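Catalase (Corynebacterium glutamicum, PDB 4B7H) probably breaks down hydrogen peroxide to water and oxygen at a haem iron, as catalases do, and is inhibited by nitric oxide. Local coordinates at residues Glu2-Asp11 / Asn313-Gln322; Gly198-Gln206 / Tyr254-Ala262. One frame throughout, in Å; residues are numbered along the deposited sequence.

Interaction 1: Glu2-Asp11 / Asn313-Gln322; sequences EKSAADQIVD and NRNPRNFFAQ
Val10 lays its CG2 methyl over one face of the Arg317 guanidinium, 3.6 Å from NE, while Asp11 OD1 sits at the edge of the same group and takes hydrogen bonds from both NE and NH2, the latter at 2.9 Å. The Arg314 guanidinium is used at its edge: Asp7 OD1, from a carboxylate 11° off its plane, accepts from NE nearly in line with the C-O bond and from NH2 on its syn lone pair. Glu2 O takes a second bond from Arg314 NH2 at 2.8 Å (164°). Bends at chi2 and chi3 curl Arg314 back to present this edge, and arginine suits a place where carboxylate and carbonyl must be gripped together. The amide of Gln322 bridges: NE2 donates to Val10 O at 2.8 Å, and OE1 accepts from Asn318 N. Ser4 OG donates to Asn313 OD1 (2.8 Å) and accepts from Ala6 N, while Ser4 N donates to Asp7 OD2. This is a Ser4-Asp7 capping box in the turn leading into helix 7-11, tied by the Asp7-Arg314 salt bridge, which a long charge contact links to Asp11-Arg317, to the classic beta bulge that Asn313 and Arg314 form opposite Phe77 at the end of strand 305-314.

Interaction 2: Gly198-Gln206 / Tyr254-Ala262; sequences GTPKTSRHQ and YQREDLYNA
Arg204 and Asp258 carry this contact through a side-on, two-pronged salt bridge. Arg204 NE donates to Asp258 OD2 at 2.8 Å along an essentially straight line (178°), and Arg204 NH2 reaches Asp258 OD1, also at 2.8 Å, on its syn lone pair. The Arg204 chain runs out extended and then turns at chi3 (-71°), which swings the guanidinium alongside the helix with its NE edge facing the carboxylate, the two planes nearly coplanar. Its faces are covered too: the Ala262 CB methyl lies over one and His205 CE1 over the other, both toward the rim. Ala262 follows Asp258 by one helical turn, and its small side chain lets the arginine lie close, while Leu259 CD1 packs on the aliphatic Arg204 CG.

Thr202 crosses Asp258 at about a right angle, its CB 3.4 Å from OD2. With chi1 at 77°, Thr202 OG1 folds back over its own main chain, where it accepts from His205 N and shares a 2.6 Å hydrogen bond with His205 ND1; this helps fix the imidazole against Arg204. Gln255, extended beyond CG, reaches along the loop until NE2 gives Lys201 O a weak hydrogen bond of 3.3 Å. The same carbonyl lies at the edge of the Tyr254 ring. An ordered water completes the join, accepting from Ser203 N and donating to both Gln255 O and Asp258 OD2. Ser203 OG itself is hydrogen-bonded to His74 on strand 73-82. In all, an ST motif at Thr202 shapes the loop between helix 187-194 and strand 208-209, and an arginine-aspartate bridge with ordered waters clasps it to helix 254-264 within the catalase domain.

Helix 254-264 joins the two contacts, whose centres lie 19 Å apart. Its face toward 198-206 makes interaction 2, while elsewhere it meets 313-322: Arg256 CZ lies 3.4 Å from Phe319 CZ, and Asn315 packs on Tyr260. Strand 73-82 also lies against both, through Phe77 and Glu79 in interaction 1 and His74 in interaction 2. Neither contact lines the haem pocket directly; the side chains of Gln322 and Ser203 stay about 12 Å and 10 Å from a bound haem, and Pro200 is about 10 Å from NADPH. Both contacts touch the third subunit, another copy of the protein, so they adjoin the tetramer interface.

Interaction 1: Glu2-Asp11 / Asn313-Gln322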
# COMPACT_ATOMS: atom_id res chain seq x y z
N GLU A 2 -37.72 -15.21 5.24
CA GLU A 2 -37.52 -14.82 3.84
C GLU A 2 -36.12 -15.23 3.34
O GLU A 2 -35.11 -14.60 3.67
CB GLU A 2 -37.88 -13.34 3.58
CG GLU A 2 -39.28 -12.98 4.09
CD GLU A 2 -39.68 -11.53 3.84
OE1 GLU A 2 -39.13 -10.62 4.48
OE2 GLU A 2 -40.59 -11.31 3.00
N LYS A 3 -36.09 -16.33 2.59
CA LYS A 3 -34.86 -16.86 2.01
C LYS A 3 -34.50 -16.10 0.75
O LYS A 3 -35.35 -15.49 0.11
CB LYS A 3 -35.05 -18.33 1.63
CG LYS A 3 -35.63 -19.20 2.71
CD LYS A 3 -36.79 -20.03 2.17
CE LYS A 3 -38.13 -19.51 2.68
NZ LYS A 3 -38.35 -18.08 2.33
N SER A 4 -33.22 -16.14 0.39
CA SER A 4 -32.77 -15.55 -0.86
C SER A 4 -31.78 -16.49 -1.51
O SER A 4 -30.99 -17.14 -0.82
CB SER A 4 -32.08 -14.22 -0.62
OG SER A 4 -31.52 -13.74 -1.82
N ALA A 5 -31.79 -16.55 -2.84
CA ALA A 5 -30.78 -17.32 -3.56
C ALA A 5 -29.38 -16.76 -3.30
O ALA A 5 -28.38 -17.44 -3.53
CB ALA A 5 -31.08 -17.33 -5.05
N ALA A 6 -29.32 -15.53 -2.82
CA ALA A 6 -28.04 -14.89 -2.52
C ALA A 6 -27.49 -15.22 -1.13
O ALA A 6 -26.39 -14.78 -0.78
CB ALA A 6 -28.14 -13.38 -2.71
N ASP A 7 -28.25 -15.99 -0.34
CA ASP A 7 -27.83 -16.32 1.03
C ASP A 7 -26.45 -16.97 1.10
O ASP A 7 -25.63 -16.63 1.96
CB ASP A 7 -28.87 -17.21 1.72
CG ASP A 7 -30.14 -16.45 2.09
OD1 ASP A 7 -30.11 -15.21 2.09
OD2 ASP A 7 -31.17 -17.10 2.39
N GLN A 8 -26.19 -17.91 0.19
CA GLN A 8 -24.89 -18.56 0.05
C GLN A 8 -23.78 -17.52 0.00
O GLN A 8 -22.81 -17.60 0.76
CB GLN A 8 -24.87 -19.41 -1.23
CG GLN A 8 -25.40 -18.69 -2.49
CD GLN A 8 -25.40 -19.57 -3.73
OE1 GLN A 8 -26.39 -19.61 -4.47
NE2 GLN A 8 -24.30 -20.26 -3.98
N ILE A 9 -23.94 -16.54 -0.87
CA ILE A 9 -22.93 -15.52 -1.09
C ILE A 9 -22.77 -14.63 0.14
O ILE A 9 -21.64 -14.40 0.62
CB ILE A 9 -23.29 -14.64 -2.31
CG1 ILE A 9 -23.45 -15.50 -3.57
CG2 ILE A 9 -22.25 -13.55 -2.52
CD1 ILE A 9 -22.28 -16.38 -3.84
N VAL A 10 -23.88 -14.12 0.67
CA VAL A 10 -23.78 -13.13 1.75
C VAL A 10 -23.38 -13.72 3.10
O VAL A 10 -22.99 -12.97 4.00
CB VAL A 10 -25.06 -12.26 1.90
CG1 VAL A 10 -25.37 -11.53 0.60
CG2 VAL A 10 -26.25 -13.10 2.35
N ASP A 11 -23.45 -15.04 3.25
CA ASP A 11 -23.01 -15.67 4.48
C ASP A 11 -21.50 -15.94 4.49
O ASP A 11 -20.93 -16.20 5.56
CB ASP A 11 -23.79 -16.95 4.75
CG ASP A 11 -25.21 -16.68 5.25
OD1 ASP A 11 -25.54 -15.52 5.56
OD2 ASP A 11 -25.99 -17.65 5.34
N ASN A 313 -33.90 -8.77 -2.59
CA ASN A 313 -34.55 -9.33 -1.41
C ASN A 313 -33.63 -9.62 -0.22
O ASN A 313 -34.03 -10.30 0.72
CB ASN A 313 -35.37 -10.58 -1.77
CG ASN A 313 -34.51 -11.72 -2.30
OD1 ASN A 313 -33.28 -11.64 -2.32
ND2 ASN A 313 -35.17 -12.80 -2.73
N ARG A 314 -32.41 -9.11 -0.25
CA ARG A 314 -31.47 -9.35 0.84
C ARG A 314 -30.58 -8.15 1.06
O ARG A 314 -29.87 -7.72 0.14
CB ARG A 314 -30.64 -10.60 0.53
CG ARG A 314 -29.45 -10.83 1.48
CD ARG A 314 -29.88 -11.22 2.90
NE ARG A 314 -30.62 -12.48 2.88
CZ ARG A 314 -31.91 -12.62 3.18
NH1 ARG A 314 -32.62 -11.57 3.58
NH2 ARG A 314 -32.48 -13.81 3.09
N ASN A 315 -30.60 -7.61 2.27
CA ASN A 315 -29.67 -6.56 2.65
C ASN A 315 -28.29 -7.18 2.90
O ASN A 315 -28.20 -8.36 3.26
CB ASN A 315 -30.14 -5.85 3.93
CG ASN A 315 -31.20 -4.79 3.66
OD1 ASN A 315 -32.14 -4.62 4.44
ND2 ASN A 315 -31.04 -4.07 2.56
N PRO A 316 -27.22 -6.39 2.72
CA PRO A 316 -25.91 -6.94 3.11
C PRO A 316 -25.85 -7.29 4.60
O PRO A 316 -26.58 -6.70 5.41
CB PRO A 316 -24.95 -5.78 2.82
CG PRO A 316 -25.79 -4.55 2.84
CD PRO A 316 -27.15 -4.97 2.35
N ARG A 317 -25.00 -8.24 4.96
CA ARG A 317 -24.72 -8.54 6.36
C ARG A 317 -23.79 -7.50 6.97
O ARG A 317 -23.92 -7.14 8.13
CB ARG A 317 -24.07 -9.92 6.51
CG ARG A 317 -24.76 -11.06 5.79
CD ARG A 317 -26.05 -11.46 6.46
NE ARG A 317 -26.53 -12.75 5.97
CZ ARG A 317 -27.81 -13.08 5.88
NH1 ARG A 317 -28.74 -12.21 6.24
NH2 ARG A 317 -28.16 -14.28 5.43
N ASN A 318 -22.82 -7.04 6.17
CA ASN A 318 -21.84 -6.05 6.63
C ASN A 318 -21.54 -5.13 5.45
O ASN A 318 -21.05 -5.59 4.41
CB ASN A 318 -20.57 -6.72 7.16
CG ASN A 318 -19.51 -5.73 7.62
OD1 ASN A 318 -19.00 -4.94 6.82
ND2 ASN A 318 -19.15 -5.77 8.90
N PHE A 319 -21.88 -3.85 5.60
CA PHE A 319 -21.83 -2.87 4.53
C PHE A 319 -20.42 -2.71 3.95
O PHE A 319 -20.22 -2.77 2.75
CB PHE A 319 -22.36 -1.53 5.05
CG PHE A 319 -22.40 -0.45 4.01
CD1 PHE A 319 -21.30 0.37 3.80
CD2 PHE A 319 -23.54 -0.24 3.25
CE1 PHE A 319 -21.34 1.38 2.84
CE2 PHE A 319 -23.59 0.76 2.29
CZ PHE A 319 -22.48 1.57 2.09
N PHE A 320 -19.43 -2.49 4.82
CA PHE A 320 -18.07 -2.30 4.34
C PHE A 320 -17.56 -3.55 3.63
O PHE A 320 -17.02 -3.48 2.52
CB PHE A 320 -17.13 -1.93 5.49
CG PHE A 320 -15.69 -1.76 5.06
CD1 PHE A 320 -15.23 -0.52 4.64
CD2 PHE A 320 -14.82 -2.84 5.07
CE1 PHE A 320 -13.91 -0.35 4.24
CE2 PHE A 320 -13.49 -2.68 4.67
CZ PHE A 320 -13.04 -1.44 4.25
N ALA A 321 -17.74 -4.70 4.27
CA ALA A 321 -17.14 -5.92 3.74
C ALA A 321 -17.73 -6.35 2.41
O ALA A 321 -17.03 -6.93 1.58
CB ALA A 321 -17.24 -7.06 4.75
N GLN A 322 -19.03 -6.08 2.22
CA GLN A 322 -19.77 -6.62 1.08
C GLN A 322 -20.18 -5.61 0.02
O GLN A 322 -20.45 -5.99 -1.12
CB GLN A 322 -21.00 -7.39 1.58
CG GLN A 322 -20.62 -8.59 2.41
CD GLN A 322 -21.82 -9.26 3.04
OE1 GLN A 322 -22.72 -8.59 3.55
NE2 GLN A 322 -21.83 -10.58 3.01
O HOH W 1 -19.98 -12.44 1.87

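Interaction 2: Gly198-Gln206 / Tyr254-Ala262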
# COMPACT_ATOMS: atom_id res chain seq x y z
N GLY A 198 -32.38 13.84 -13.22
CA GLY A 198 -31.18 14.17 -12.47
C GLY A 198 -31.36 14.01 -10.98
O GLY A 198 -30.37 13.91 -10.25
N THR A 199 -32.62 13.98 -10.52
CA THR A 199 -32.92 13.87 -9.10
C THR A 199 -34.00 12.83 -8.78
O THR A 199 -35.06 13.18 -8.26
CB THR A 199 -33.31 15.24 -8.49
OG1 THR A 199 -34.38 15.82 -9.25
CG2 THR A 199 -32.13 16.21 -8.50
N PRO A 200 -33.72 11.54 -9.05
CA PRO A 200 -34.68 10.51 -8.68
C PRO A 200 -34.81 10.44 -7.15
O PRO A 200 -33.81 10.65 -6.46
CB PRO A 200 -34.04 9.21 -9.20
CG PRO A 200 -32.79 9.61 -9.94
CD PRO A 200 -32.43 10.98 -9.47
N LYS A 201 -35.99 10.15 -6.63
CA LYS A 201 -36.17 10.16 -5.18
C LYS A 201 -35.39 9.04 -4.49
O LYS A 201 -34.82 9.25 -3.41
CB LYS A 201 -37.65 10.08 -4.79
CG LYS A 201 -38.46 11.29 -5.20
CD LYS A 201 -39.86 11.24 -4.62
CE LYS A 201 -40.67 12.45 -5.08
NZ LYS A 201 -41.98 12.55 -4.38
N THR A 202 -35.40 7.85 -5.09
CA THR A 202 -34.78 6.68 -4.47
C THR A 202 -34.03 5.87 -5.51
O THR A 202 -34.10 6.15 -6.72
CB THR A 202 -35.83 5.74 -3.83
OG1 THR A 202 -36.48 4.99 -4.87
CG2 THR A 202 -36.88 6.50 -3.02
N SER A 203 -33.33 4.85 -5.05
CA SER A 203 -32.70 3.90 -5.96
C SER A 203 -33.71 2.97 -6.62
O SER A 203 -33.43 2.39 -7.67
CB SER A 203 -31.69 3.04 -5.21
OG SER A 203 -30.66 3.83 -4.68
N ARG A 204 -34.88 2.81 -5.99
CA ARG A 204 -35.91 1.90 -6.47
C ARG A 204 -36.77 2.53 -7.57
O ARG A 204 -37.40 1.82 -8.36
CB ARG A 204 -36.82 1.47 -5.32
CG ARG A 204 -36.05 0.86 -4.14
CD ARG A 204 -36.99 0.47 -3.00
NE ARG A 204 -37.54 1.64 -2.32
CZ ARG A 204 -38.84 1.91 -2.18
NH1 ARG A 204 -39.76 1.08 -2.67
NH2 ARG A 204 -39.21 3.01 -1.55
N HIS A 205 -36.80 3.86 -7.60
CA HIS A 205 -37.66 4.61 -8.50
C HIS A 205 -36.90 5.22 -9.68
O HIS A 205 -37.07 6.40 -10.01
CB HIS A 205 -38.41 5.69 -7.72
CG HIS A 205 -39.39 5.14 -6.73
ND1 HIS A 205 -39.05 4.83 -5.43
CD2 HIS A 205 -40.70 4.82 -6.86
CE1 HIS A 205 -40.10 4.36 -4.79
NE2 HIS A 205 -41.12 4.34 -5.64
N GLN A 206 -36.07 4.39 -10.31
CA GLN A 206 -35.33 4.78 -11.50
C GLN A 206 -35.10 3.53 -12.33
O GLN A 206 -35.02 2.42 -11.79
CB GLN A 206 -33.97 5.40 -11.12
CG GLN A 206 -33.02 4.38 -10.51
CD GLN A 206 -31.78 4.99 -9.91
OE1 GLN A 206 -31.45 6.16 -10.14
NE2 GLN A 206 -31.07 4.18 -9.12
N TYR A 254 -30.38 9.49 2.34
CA TYR A 254 -31.79 9.24 2.07
C TYR A 254 -32.04 7.97 1.27
O TYR A 254 -32.93 7.18 1.59
CB TYR A 254 -32.39 10.44 1.35
CG TYR A 254 -33.88 10.35 1.12
CD1 TYR A 254 -34.78 10.72 2.12
CD2 TYR A 254 -34.39 9.92 -0.10
CE1 TYR A 254 -36.15 10.64 1.91
CE2 TYR A 254 -35.76 9.83 -0.32
CZ TYR A 254 -36.63 10.20 0.69
OH TYR A 254 -37.99 10.13 0.48
N GLN A 255 -31.24 7.77 0.22
CA GLN A 255 -31.47 6.64 -0.67
C GLN A 255 -30.91 5.35 -0.10
O GLN A 255 -31.51 4.28 -0.27
CB GLN A 255 -30.91 6.94 -2.07
CG GLN A 255 -31.52 8.17 -2.71
CD GLN A 255 -31.06 8.37 -4.13
OE1 GLN A 255 -29.96 7.97 -4.51
NE2 GLN A 255 -31.91 8.99 -4.94
N ARG A 256 -29.75 5.44 0.55
CA ARG A 256 -29.19 4.31 1.28
C ARG A 256 -30.21 3.80 2.30
O ARG A 256 -30.50 2.60 2.38
CB ARG A 256 -27.89 4.73 1.98
CG ARG A 256 -27.22 3.63 2.78
CD ARG A 256 -25.91 4.10 3.41
NE ARG A 256 -24.92 4.49 2.41
CZ ARG A 256 -23.63 4.71 2.66
NH1 ARG A 256 -23.17 4.59 3.90
NH2 ARG A 256 -22.81 5.05 1.67
N GLU A 257 -30.77 4.72 3.08
CA GLU A 257 -31.72 4.35 4.12
C GLU A 257 -33.01 3.81 3.51
O GLU A 257 -33.58 2.84 4.02
CB GLU A 257 -31.99 5.55 5.03
CG GLU A 257 -32.88 5.23 6.22
CD GLU A 257 -32.65 6.16 7.40
OE1 GLU A 257 -31.96 7.19 7.24
OE2 GLU A 257 -33.15 5.85 8.50
N ASP A 258 -33.46 4.43 2.43
CA ASP A 258 -34.68 3.95 1.78
C ASP A 258 -34.56 2.50 1.32
O ASP A 258 -35.49 1.71 1.51
CB ASP A 258 -35.04 4.83 0.59
CG ASP A 258 -36.12 4.22 -0.28
OD1 ASP A 258 -37.32 4.45 0.01
OD2 ASP A 258 -35.78 3.50 -1.24
N LEU A 259 -33.44 2.15 0.70
CA LEU A 259 -33.29 0.80 0.17
C LEU A 259 -33.19 -0.22 1.31
O LEU A 259 -33.83 -1.29 1.25
CB LEU A 259 -32.10 0.69 -0.79
CG LEU A 259 -31.88 -0.70 -1.40
CD1 LEU A 259 -33.06 -1.11 -2.28
CD2 LEU A 259 -30.58 -0.76 -2.18
N TYR A 260 -32.43 0.11 2.36
CA TYR A 260 -32.31 -0.75 3.53
C TYR A 260 -33.69 -1.01 4.13
O TYR A 260 -34.06 -2.15 4.40
CB TYR A 260 -31.38 -0.12 4.59
CG TYR A 260 -31.55 -0.71 5.98
CD1 TYR A 260 -30.97 -1.92 6.32
CD2 TYR A 260 -32.32 -0.06 6.95
CE1 TYR A 260 -31.12 -2.48 7.59
CE2 TYR A 260 -32.49 -0.61 8.22
CZ TYR A 260 -31.89 -1.82 8.53
OH TYR A 260 -32.05 -2.37 9.78
N ASN A 261 -34.43 0.07 4.36
CA ASN A 261 -35.75 -0.04 4.97
C ASN A 261 -36.74 -0.82 4.10
O ASN A 261 -37.50 -1.64 4.61
CB ASN A 261 -36.32 1.36 5.26
CG ASN A 261 -35.68 2.01 6.48
OD1 ASN A 261 -35.16 1.34 7.36
ND2 ASN A 261 -35.74 3.33 6.53
N ALA A 262 -36.72 -0.59 2.79
CA ALA A 262 -37.63 -1.29 1.88
C ALA A 262 -37.42 -2.79 1.99
O ALA A 262 -38.38 -3.57 2.11
CB ALA A 262 -37.43 -0.82 0.46
O HOH W 2 -31.44 7.20 -7.52
O HOH W 3 -29.50 5.38 -6.61
O HOH W 4 -33.31 3.80 -2.38